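Local coordinates for protein apical membrane antigen AMA1 (Toxoplasma gondii ME49, PDB 4YIV) that plays an important part in host cell invasion as a microneme protein of the moving junction, the ring formed between parasite and host cell membranes, at residues 22-25 with 26-29; 45-49 with 50-54; 250-253 with 254-257. All blocks are in the same frame, centred on the assembly; numbering follows the deposited sequence.

Contact 1. Residues 22-25 with 26-29; sequences TFME and RFNL. With CO (cobalt (II) ion), chain I; NAG (2-acetamido-2-deoxy-beta-D-glucopyranose), chain B.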
ATOM      1  N   THR A  22      16.925   0.863  11.982  1.00 46.64           N
ATOM      2  CA  THR A  22      16.002  -0.222  11.691  1.00 50.69           C
ATOM      3  C   THR A  22      14.588   0.326  11.568  1.00 42.26           C
ATOM      4  O   THR A  22      13.853  -0.047  10.665  1.00 41.28           O
ATOM      5  CB  THR A  22      16.050  -1.297  12.782  1.00 48.44           C
ATOM      6  OG1 THR A  22      17.366  -1.872  12.828  1.00 52.53           O
ATOM      7  CG2 THR A  22      15.045  -2.381  12.490  1.00 44.53           C
ATOM      8  N   PHE A  23      14.220   1.226  12.474  1.00 40.23           N
ATOM      9  CA  PHE A  23      12.882   1.793  12.466  1.00 41.90           C
ATOM     10  C   PHE A  23      12.663   2.596  11.192  1.00 41.19           C
ATOM     11  O   PHE A  23      11.640   2.429  10.518  1.00 38.10           O
ATOM     12  CB  PHE A  23      12.656   2.667  13.698  1.00 44.26           C
ATOM     13  CG  PHE A  23      11.410   3.516  13.636  1.00 44.12           C
ATOM     14  CD1 PHE A  23      10.161   2.982  13.917  1.00 44.86           C
ATOM     15  CD2 PHE A  23      11.500   4.855  13.298  1.00 44.72           C
ATOM     16  CE1 PHE A  23       9.020   3.773  13.851  1.00 46.31           C
ATOM     17  CE2 PHE A  23      10.372   5.660  13.239  1.00 46.50           C
ATOM     18  CZ  PHE A  23       9.131   5.124  13.510  1.00 43.09           C
ATOM     19  N   MET A  24      13.631   3.440  10.845  1.00 38.34           N
ATOM     20  CA  MET A  24      13.506   4.292   9.665  1.00 35.18           C
ATOM     21  C   MET A  24      13.505   3.524   8.354  1.00 33.68           C
ATOM     22  O   MET A  24      12.967   4.020   7.354  1.00 33.70           O
ATOM     23  CB  MET A  24      14.624   5.322   9.620  1.00 37.10           C
ATOM     24  CG  MET A  24      14.527   6.394  10.685  1.00 37.44           C
ATOM     25  SD  MET A  24      13.004   7.351  10.671  1.00 42.14           S
ATOM     26  CE  MET A  24      13.176   8.165   9.085  1.00 39.31           C
ATOM     27  N   GLU A  25      14.125   2.343   8.340  1.00 34.85           N
ATOM     28  CA  GLU A  25      14.119   1.469   7.161  1.00 37.59           C
ATOM     29  C   GLU A  25      12.697   1.167   6.642  1.00 34.87           C
ATOM     30  O   GLU A  25      12.470   1.066   5.439  1.00 34.69           O
ATOM     31  CB  GLU A  25      14.818   0.139   7.486  1.00 42.98           C
ATOM     32  CG  GLU A  25      16.298   0.096   7.145  1.00 52.38           C
ATOM     33  CD  GLU A  25      16.588  -0.498   5.766  1.00 49.68           C
ATOM     34  OE1 GLU A  25      16.271  -1.678   5.529  1.00 43.21           O
ATOM     35  OE2 GLU A  25      17.164   0.206   4.914  1.00 59.54           O
ATOM     36  N   ARG A  26      11.731   1.072   7.543  1.00 29.45           N
ATOM     37  CA  ARG A  26      10.393   0.676   7.139  1.00 27.77           C
ATOM     38  C   ARG A  26       9.761   1.673   6.178  1.00 29.89           C
ATOM     39  O   ARG A  26       8.744   1.360   5.538  1.00 29.97           O
ATOM     40  CB  ARG A  26       9.500   0.481   8.362  1.00 29.43           C
ATOM     41  CG  ARG A  26       9.069   1.727   9.037  1.00 32.23           C
ATOM     42  CD  ARG A  26       8.406   1.446  10.379  1.00 41.43           C
ATOM     43  NE  ARG A  26       9.166   0.486  11.169  1.00 50.18           N
ATOM     44  CZ  ARG A  26       8.778  -0.011  12.340  1.00 57.25           C
ATOM     45  NH1 ARG A  26       7.618   0.369  12.889  1.00 57.44           N
ATOM     46  NH2 ARG A  26       9.572  -0.882  12.955  1.00 55.85           N
ATOM     47  N   PHE A  27      10.344   2.865   6.074  1.00 28.35           N
ATOM     48  CA  PHE A  27       9.769   3.892   5.225  1.00 27.68           C
ATOM     49  C   PHE A  27      10.356   3.902   3.833  1.00 27.54           C
ATOM     50  O   PHE A  27       9.930   4.686   2.987  1.00 32.86           O
ATOM     51  CB  PHE A  27       9.941   5.253   5.867  1.00 26.33           C
ATOM     52  CG  PHE A  27       9.202   5.387   7.162  1.00 29.13           C
ATOM     53  CD1 PHE A  27       7.829   5.331   7.185  1.00 25.12           C
ATOM     54  CD2 PHE A  27       9.887   5.512   8.369  1.00 34.03           C
ATOM     55  CE1 PHE A  27       7.132   5.432   8.373  1.00 30.61           C
ATOM     56  CE2 PHE A  27       9.201   5.612   9.558  1.00 30.31           C
ATOM     57  CZ  PHE A  27       7.828   5.578   9.568  1.00 29.95           C
ATOM     58  N   ASN A  28      11.345   3.062   3.585  1.00 27.58           N
ATOM     59  CA  ASN A  28      11.995   3.010   2.282  1.00 28.33           C
ATOM     60  C   ASN A  28      11.309   2.048   1.348  1.00 20.81           C
ATOM     61  O   ASN A  28      11.659   0.933   1.266  1.00 23.98           O
ATOM     62  CB  ASN A  28      13.492   2.704   2.387  1.00 31.44           C
ATOM     63  CG  ASN A  28      14.226   2.931   1.076  1.00 38.53           C
ATOM     64  OD1 ASN A  28      13.614   3.001   0.034  1.00 36.37           O
ATOM     65  ND2 ASN A  28      15.540   3.075   1.138  1.00 27.17           N
ATOM     66  N   LEU A  29      10.311   2.534   0.652  1.00 25.91           N
ATOM     67  CA  LEU A  29       9.543   1.691  -0.254  1.00 23.06           C
ATOM     68  C   LEU A  29      10.323   1.271  -1.496  1.00 25.18           C
ATOM     69  O   LEU A  29       9.963   0.311  -2.181  1.00 20.32           O
ATOM     70  CB  LEU A  29       8.269   2.414  -0.664  1.00 21.81           C
ATOM     71  CG  LEU A  29       7.314   2.618   0.507  1.00 18.17           C
ATOM     72  CD1 LEU A  29       6.258   3.700   0.247  1.00 22.88           C
ATOM     73  CD2 LEU A  29       6.615   1.243   0.827  1.00 21.23           C
TER
HETATM   74 CO    CO I 508      16.658  -3.342   4.123  0.75 56.83          CO
HETATM   75  C1  NAG B 501      16.463   3.483   0.053  1.00 43.94           C
HETATM   76  C2  NAG B 501      17.775   4.233   0.264  1.00 45.99           C
HETATM   77  C3  NAG B 501      18.579   4.320  -1.025  1.00 44.26           C
HETATM   78  C4  NAG B 501      18.734   2.934  -1.631  1.00 46.70           C
HETATM   79  C5  NAG B 501      17.366   2.287  -1.808  1.00 47.63           C
HETATM   80  C6  NAG B 501      17.501   0.888  -2.398  1.00 42.92           C
HETATM   81  C7  NAG B 501      17.280   5.783   2.064  1.00 41.61           C
HETATM   82  C8  NAG B 501      16.884   7.183   2.427  1.00 37.97           C
HETATM   83  N2  NAG B 501      17.509   5.565   0.772  1.00 42.39           N
HETATM   84  O3  NAG B 501      19.871   4.872  -0.750  1.00 54.61           O
HETATM   85  O4  NAG B 501      19.386   3.036  -2.901  1.00 56.28           O
HETATM   86  O5  NAG B 501      16.690   2.208  -0.553  1.00 42.01           O
HETATM   87  O6  NAG B 501      18.147   0.030  -1.452  1.00 47.36           O
HETATM   88  O7  NAG B 501      17.386   4.901   2.900  1.00 50.33           O
HETATM   89  O   HOH W   1      18.876  -2.268   4.444  1.00 53.24           O
HETATM   90  O   HOH W   2      18.331  -4.540   3.739  1.00 41.07           O
HETATM   91  O   HOH W   3      15.906  -5.332   3.944  1.00 49.23           O
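Phe23 and Phe27, four residues apart where helix 18-25 gives way to a turn, form a T-shaped pair: the edge of Phe27 is directed at the face of Phe23, with ring centroids 5.6 Å apart and planes at 82°. The rings meet closest at Phe23 CE2 and Phe27 CE2, 3.9 Å from each other. Arg26 reaches the same Phe23 ring. A chi1 of 74°, which sets its CG between the backbone N and the carbonyl carbon, brings CG to 3.0 Å from Phe23 O, and the chain then bends at chi3. The guanidinium lies with one face over Phe23 CD1, CD1 to Arg26 CZ being 3.7 Å, and its plane is turned 47° from the ring, so the overlap is no parallel stack. Meanwhile Arg26 CG sits over a face of Phe27, and NH1 is hydrogen-bonded to the carbonyl of Pro356. Met24 SD completes the cluster as a Met-aromatic contact, approaching Phe27 obliquely. Large apolar residues suit this side, which packs on Leu233 and Leu323.

Polar groups take over where the chain turns from Glu25 to Asn28 in a type I turn, closed by Asn28 N to Glu25 O at 2.9 Å. Glu25 extends its carboxylate to cobalt, OE1 to the metal 2.2 Å, a site shared with His31 NE2 and three waters; OE1 is also hydrogen-bonded to His32 NE2. Asn28 carries the glycan: ND2 is joined covalently to C1 of the sugar at 1.5 Å, while OD1 accepts the backbone N of His31. Asn28, Leu29 and Thr30 make an N-glycosylation sequon. The bond to His31 probably limits rotation of the sugar-bearing amide, and the metal's positive charge would favour an ionised Glu25.

Contact 2. Residues 45-49 with 50-54; sequences KEVDG and TLYRE
Lys45 bends at chi2 (-72°) and again at chi4 (50°), whereas Glu54 runs extended, its CG anti to the backbone N (chi1 -176°); the two chains thus cross and Lys45 NZ meets Glu54 OE1 at 2.8 Å. This salt bridge uses the syn lone pair of OE1. Gln43 also donates to OE1, and OE2 is hydrogen-bonded to the hydroxyl of Tyr216 and the backbone N of Arg156. On the same side of the sheet, Val47 crosses Tyr52 at about a right angle, Val47 CB lying 3.9 Å from Tyr52 CE2, while the methyl of Thr50, CG2, covers part of one ring face. A water bridges Tyr52 OH and Asp48 OD2, and Asp48 OD1 accepts a hydrogen bond from the backbone N of Lys148.

The backbone is a two-residue beta hairpin. Lys45 with Tyr52 and Val47 with Thr50 are hydrogen-bonded pairs, Tyr52 N to Lys45 O being 2.9 Å. Asp48 and Gly49 occupy the corners of a type I' turn, where positive phi comes easily to glycine; beta-branched Val47 and Thr50 suit the extended backbone beside it. With so many donors round the buried Glu54 carboxylate, it is probably kept ionised, its charge balanced by Lys45.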
ATOM      1  N   LYS A  45       5.109 -12.962 -16.116  1.00 23.91           N
ATOM      2  CA  LYS A  45       5.160 -14.415 -16.032  1.00 26.18           C
ATOM      3  C   LYS A  45       4.352 -14.991 -17.163  1.00 27.04           C
ATOM      4  O   LYS A  45       3.383 -14.387 -17.605  1.00 23.69           O
ATOM      5  CB  LYS A  45       4.624 -14.920 -14.699  1.00 27.89           C
ATOM      6  CG  LYS A  45       5.396 -14.424 -13.483  1.00 26.34           C
ATOM      7  CD  LYS A  45       6.744 -15.097 -13.405  1.00 29.73           C
ATOM      8  CE  LYS A  45       7.620 -14.537 -12.322  1.00 34.10           C
ATOM      9  NZ  LYS A  45       6.954 -14.465 -11.031  1.00 28.45           N
ATOM     10  N   GLU A  46       4.769 -16.158 -17.631  1.00 23.74           N
ATOM     11  CA  GLU A  46       4.142 -16.837 -18.757  1.00 26.53           C
ATOM     12  C   GLU A  46       3.014 -17.798 -18.393  1.00 29.28           C
ATOM     13  O   GLU A  46       3.167 -18.663 -17.526  1.00 26.81           O
ATOM     14  CB  GLU A  46       5.248 -17.587 -19.512  1.00 28.39           C
ATOM     15  CG  GLU A  46       4.806 -18.103 -20.851  1.00 36.36           C
ATOM     16  CD  GLU A  46       5.886 -18.924 -21.512  1.00 43.64           C
ATOM     17  OE1 GLU A  46       7.065 -18.477 -21.499  1.00 49.35           O
ATOM     18  OE2 GLU A  46       5.559 -20.025 -22.007  1.00 50.31           O
ATOM     19  N   VAL A  47       1.871 -17.611 -19.038  1.00 24.44           N
ATOM     20  CA  VAL A  47       0.759 -18.549 -19.010  1.00 26.04           C
ATOM     21  C   VAL A  47       0.285 -18.819 -20.432  1.00 30.07           C
ATOM     22  O   VAL A  47      -0.013 -17.867 -21.153  1.00 25.09           O
ATOM     23  CB  VAL A  47      -0.417 -17.993 -18.202  1.00 24.91           C
ATOM     24  CG1 VAL A  47      -1.534 -19.022 -18.060  1.00 28.21           C
ATOM     25  CG2 VAL A  47       0.074 -17.507 -16.830  1.00 28.92           C
ATOM     26  N   ASP A  48       0.163 -20.087 -20.834  1.00 28.40           N
ATOM     27  CA  ASP A  48      -0.327 -20.399 -22.200  1.00 28.50           C
ATOM     28  C   ASP A  48       0.520 -19.706 -23.261  1.00 28.30           C
ATOM     29  O   ASP A  48       0.001 -19.216 -24.273  1.00 30.01           O
ATOM     30  CB  ASP A  48      -1.768 -19.953 -22.393  1.00 29.71           C
ATOM     31  CG  ASP A  48      -2.728 -20.569 -21.388  1.00 37.94           C
ATOM     32  OD1 ASP A  48      -2.669 -21.796 -21.177  1.00 36.61           O
ATOM     33  OD2 ASP A  48      -3.579 -19.828 -20.848  1.00 37.14           O
ATOM     34  N   GLY A  49       1.814 -19.621 -23.001  1.00 27.18           N
ATOM     35  CA  GLY A  49       2.791 -19.102 -23.947  1.00 29.17           C
ATOM     36  C   GLY A  49       2.809 -17.596 -24.024  1.00 27.97           C
ATOM     37  O   GLY A  49       3.547 -17.021 -24.814  1.00 27.80           O
ATOM     38  N   THR A  50       1.989 -16.970 -23.190  1.00 24.26           N
ATOM     39  CA  THR A  50       1.784 -15.529 -23.200  1.00 23.67           C
ATOM     40  C   THR A  50       2.334 -14.908 -21.951  1.00 25.62           C
ATOM     41  O   THR A  50       2.095 -15.411 -20.860  1.00 25.18           O
ATOM     42  CB  THR A  50       0.305 -15.239 -23.312  1.00 24.81           C
ATOM     43  OG1 THR A  50      -0.186 -15.882 -24.494  1.00 28.41           O
ATOM     44  CG2 THR A  50       0.029 -13.754 -23.351  1.00 25.78           C
ATOM     45  N   LEU A  51       3.052 -13.816 -22.127  1.00 24.77           N
ATOM     46  CA  LEU A  51       3.701 -13.135 -21.031  1.00 24.25           C
ATOM     47  C   LEU A  51       2.758 -12.079 -20.500  1.00 26.89           C
ATOM     48  O   LEU A  51       2.387 -11.145 -21.245  1.00 22.94           O
ATOM     49  CB  LEU A  51       4.972 -12.513 -21.489  1.00 25.86           C
ATOM     50  CG  LEU A  51       5.927 -12.139 -20.387  1.00 32.20           C
ATOM     51  CD1 LEU A  51       6.446 -13.389 -19.678  1.00 34.75           C
ATOM     52  CD2 LEU A  51       7.088 -11.356 -20.984  1.00 41.43           C
ATOM     53  N   TYR A  52       2.373 -12.256 -19.230  1.00 21.53           N
ATOM     54  CA  TYR A  52       1.424 -11.366 -18.533  1.00 24.22           C
ATOM     55  C   TYR A  52       2.127 -10.558 -17.458  1.00 23.18           C
ATOM     56  O   TYR A  52       3.011 -11.041 -16.739  1.00 23.08           O
ATOM     57  CB  TYR A  52       0.270 -12.154 -17.904  1.00 23.06           C
ATOM     58  CG  TYR A  52      -0.658 -12.806 -18.895  1.00 25.63           C
ATOM     59  CD1 TYR A  52      -1.647 -12.080 -19.520  1.00 25.06           C
ATOM     60  CD2 TYR A  52      -0.538 -14.150 -19.202  1.00 26.11           C
ATOM     61  CE1 TYR A  52      -2.485 -12.664 -20.434  1.00 29.23           C
ATOM     62  CE2 TYR A  52      -1.380 -14.757 -20.095  1.00 28.09           C
ATOM     63  CZ  TYR A  52      -2.352 -14.004 -20.721  1.00 28.60           C
ATOM     64  OH  TYR A  52      -3.201 -14.584 -21.618  1.00 27.13           O
ATOM     65  N   ARG A  53       1.738  -9.301 -17.350  1.00 22.45           N
ATOM     66  CA  ARG A  53       2.262  -8.474 -16.311  1.00 20.09           C
ATOM     67  C   ARG A  53       1.694  -8.931 -14.934  1.00 18.75           C
ATOM     68  O   ARG A  53       0.490  -9.213 -14.775  1.00 20.06           O
ATOM     69  CB  ARG A  53       1.925  -7.002 -16.568  1.00 22.44           C
ATOM     70  CG  ARG A  53       2.363  -6.454 -17.938  1.00 25.08           C
ATOM     71  CD  ARG A  53       2.320  -4.916 -17.950  1.00 24.75           C
ATOM     72  NE  ARG A  53       3.426  -4.391 -17.158  1.00 23.28           N
ATOM     73  CZ  ARG A  53       3.554  -3.114 -16.826  1.00 24.95           C
ATOM     74  NH1 ARG A  53       2.663  -2.234 -17.249  1.00 29.10           N
ATOM     75  NH2 ARG A  53       4.578  -2.720 -16.112  1.00 28.64           N
ATOM     76  N   GLU A  54       2.577  -8.965 -13.946  1.00 20.22           N
ATOM     77  CA  GLU A  54       2.297  -9.600 -12.650  1.00 19.17           C
ATOM     78  C   GLU A  54       2.606  -8.628 -11.520  1.00 19.31           C
ATOM     79  O   GLU A  54       3.718  -8.074 -11.460  1.00 20.01           O
ATOM     80  CB  GLU A  54       3.140 -10.877 -12.491  1.00 22.42           C
ATOM     81  CG  GLU A  54       2.839 -11.674 -11.211  1.00 19.69           C
ATOM     82  CD  GLU A  54       3.912 -12.697 -10.876  1.00 22.41           C
ATOM     83  OE1 GLU A  54       5.114 -12.414 -11.058  1.00 23.34           O
ATOM     84  OE2 GLU A  54       3.543 -13.803 -10.442  1.00 24.38           O
TER
HETATM   85  O   HOH W   4      -3.766 -17.174 -21.866  1.00 43.40           O

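Contact 3. Residues 250-253 with 254-257; sequences TELT and DTVI
Asp254 presents the flat carboxylate of this contact to Leu252: the group meets its neighbour through OD1, which comes 3.9 Å from Leu252 CB, and no ring or second planar side chain stacks on it across the turn. The other oxygen, OD2, comes close to the like-charged Asp317, a proximity that might raise the pKa of one of the pair. A chi1 of 63° folds the Asp254 carboxylate back toward the start of the turn, alongside Leu252.

Thr255 approaches the same methylene from its hydroxyl side, OG1 standing 3.6 Å from Leu252 CB. That hydroxyl is bonded to the carbonyl of Tyr249, so a threonine here can tie the incoming chain to the outgoing one. The backbone carrying these side chains makes a type I beta turn from Leu252 to Thr255. Its closing bond, Thr255 N to Leu252 O at 3.5 Å, is weak. Thr253 and Asp254 fill the two corners, and small polar residues suit such an exposed bend.

The loop that follows strand 245-248, with a short 3-10 segment at 250-251, leads through this turn into strand 256-259, an outermost strand of a five-stranded antiparallel sheet, in a region consistent with the PAN-type fold of the family. Further from the bend, Thr250 and Ile257 touch through methyls, CG2 to CD1 at 4.2 Å. Both also pack on Tyr304 of strand 300-305, whereas Thr250 turns its OG1 to Asp248.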
ATOM      1  N   THR A 250       8.870  20.508   3.819  1.00 32.89           N
ATOM      2  CA  THR A 250       8.452  21.855   3.448  1.00 34.74           C
ATOM      3  C   THR A 250       9.660  22.734   3.093  1.00 36.31           C
ATOM      4  O   THR A 250       9.495  23.811   2.539  1.00 35.70           O
ATOM      5  CB  THR A 250       7.643  22.553   4.550  1.00 36.22           C
ATOM      6  OG1 THR A 250       8.454  22.723   5.723  1.00 36.58           O
ATOM      7  CG2 THR A 250       6.380  21.778   4.862  1.00 33.76           C
ATOM      8  N   GLU A 251      10.862  22.263   3.405  1.00 36.40           N
ATOM      9  CA  GLU A 251      12.083  23.020   3.150  1.00 40.09           C
ATOM     10  C   GLU A 251      12.743  22.640   1.835  1.00 44.18           C
ATOM     11  O   GLU A 251      13.734  23.250   1.450  1.00 45.63           O
ATOM     12  CB  GLU A 251      13.100  22.814   4.283  1.00 44.99           C
ATOM     13  CG  GLU A 251      12.690  23.438   5.606  1.00 43.70           C
ATOM     14  CD  GLU A 251      13.885  23.675   6.528  1.00 55.63           C
ATOM     15  OE1 GLU A 251      14.860  24.338   6.093  1.00 57.55           O
ATOM     16  OE2 GLU A 251      13.855  23.190   7.679  1.00 53.66           O
ATOM     17  N   LEU A 252      12.223  21.613   1.164  1.00 39.60           N
ATOM     18  CA  LEU A 252      12.840  21.130  -0.060  1.00 38.61           C
ATOM     19  C   LEU A 252      12.131  21.763  -1.248  1.00 38.66           C
ATOM     20  O   LEU A 252      10.925  22.022  -1.206  1.00 36.68           O
ATOM     21  CB  LEU A 252      12.798  19.594  -0.141  1.00 34.66           C
ATOM     22  CG  LEU A 252      13.345  18.824   1.067  1.00 35.94           C
ATOM     23  CD1 LEU A 252      13.195  17.329   0.815  1.00 36.15           C
ATOM     24  CD2 LEU A 252      14.802  19.185   1.381  1.00 44.32           C
ATOM     25  N   THR A 253      12.874  22.014  -2.320  1.00 38.56           N
ATOM     26  CA  THR A 253      12.317  22.739  -3.467  1.00 42.10           C
ATOM     27  C   THR A 253      11.318  21.923  -4.281  1.00 35.74           C
ATOM     28  O   THR A 253      10.346  22.468  -4.805  1.00 41.20           O
ATOM     29  CB  THR A 253      13.450  23.230  -4.408  1.00 50.39           C
ATOM     30  OG1 THR A 253      14.318  24.096  -3.672  1.00 59.13           O
ATOM     31  CG2 THR A 253      12.886  24.017  -5.592  1.00 51.32           C
ATOM     32  N   ASP A 254      11.535  20.619  -4.393  1.00 33.74           N
ATOM     33  CA  ASP A 254      10.655  19.798  -5.220  1.00 35.01           C
ATOM     34  C   ASP A 254       9.463  19.232  -4.428  1.00 36.35           C
ATOM     35  O   ASP A 254       8.728  18.379  -4.920  1.00 32.01           O
ATOM     36  CB  ASP A 254      11.443  18.661  -5.866  1.00 35.36           C
ATOM     37  CG  ASP A 254      12.031  17.700  -4.846  1.00 47.83           C
ATOM     38  OD1 ASP A 254      12.336  18.132  -3.707  1.00 44.76           O
ATOM     39  OD2 ASP A 254      12.192  16.505  -5.186  1.00 57.00           O
ATOM     40  N   THR A 255       9.258  19.704  -3.206  1.00 29.55           N
ATOM     41  CA  THR A 255       8.059  19.313  -2.473  1.00 27.30           C
ATOM     42  C   THR A 255       6.795  19.993  -2.990  1.00 26.11           C
ATOM     43  O   THR A 255       6.765  21.179  -3.267  1.00 29.47           O
ATOM     44  CB  THR A 255       8.236  19.607  -0.960  1.00 28.39           C
ATOM     45  OG1 THR A 255       9.335  18.813  -0.492  1.00 27.60           O
ATOM     46  CG2 THR A 255       6.962  19.245  -0.190  1.00 27.74           C
ATOM     47  N   VAL A 256       5.743  19.204  -3.156  1.00 24.11           N
ATOM     48  CA  VAL A 256       4.453  19.710  -3.474  1.00 25.68           C
ATOM     49  C   VAL A 256       3.743  19.982  -2.152  1.00 28.41           C
ATOM     50  O   VAL A 256       3.596  19.073  -1.324  1.00 28.95           O
ATOM     51  CB  VAL A 256       3.638  18.694  -4.344  1.00 24.31           C
ATOM     52  CG1 VAL A 256       2.236  19.197  -4.607  1.00 28.72           C
ATOM     53  CG2 VAL A 256       4.367  18.415  -5.669  1.00 26.58           C
ATOM     54  N   ILE A 257       3.250  21.202  -1.977  1.00 28.20           N
ATOM     55  CA  ILE A 257       2.441  21.553  -0.801  1.00 28.02           C
ATOM     56  C   ILE A 257       1.039  21.951  -1.223  1.00 31.06           C
ATOM     57  O   ILE A 257       0.885  22.839  -2.043  1.00 31.20           O
ATOM     58  CB  ILE A 257       3.088  22.723   0.005  1.00 29.60           C
ATOM     59  CG1 ILE A 257       4.470  22.322   0.515  1.00 28.33           C
ATOM     60  CG2 ILE A 257       2.167  23.164   1.162  1.00 32.98           C
ATOM     61  CD1 ILE A 257       5.248  23.432   1.162  1.00 36.27           C
TER

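Read from the N terminus, the three contacts lie in series; none nests within or crosses another. Contact 1 closes the turn by which the chain leaves helix 18-25. Contact 2 then closes the hairpin of strands 43-47 and 50-54, a separate two-stranded sheet whose centre lies about 33 Å from that of contact 1. Much later, contact 3 closes the bend between strands 245-248 and 256-259, its centre about 21 Å from contact 1 and 41 Å from contact 2. Contacts 1 and 3 serve one five-stranded sheet: the first packs against its outermost strand 233-234, the third leads into 256-259, outermost at the other side.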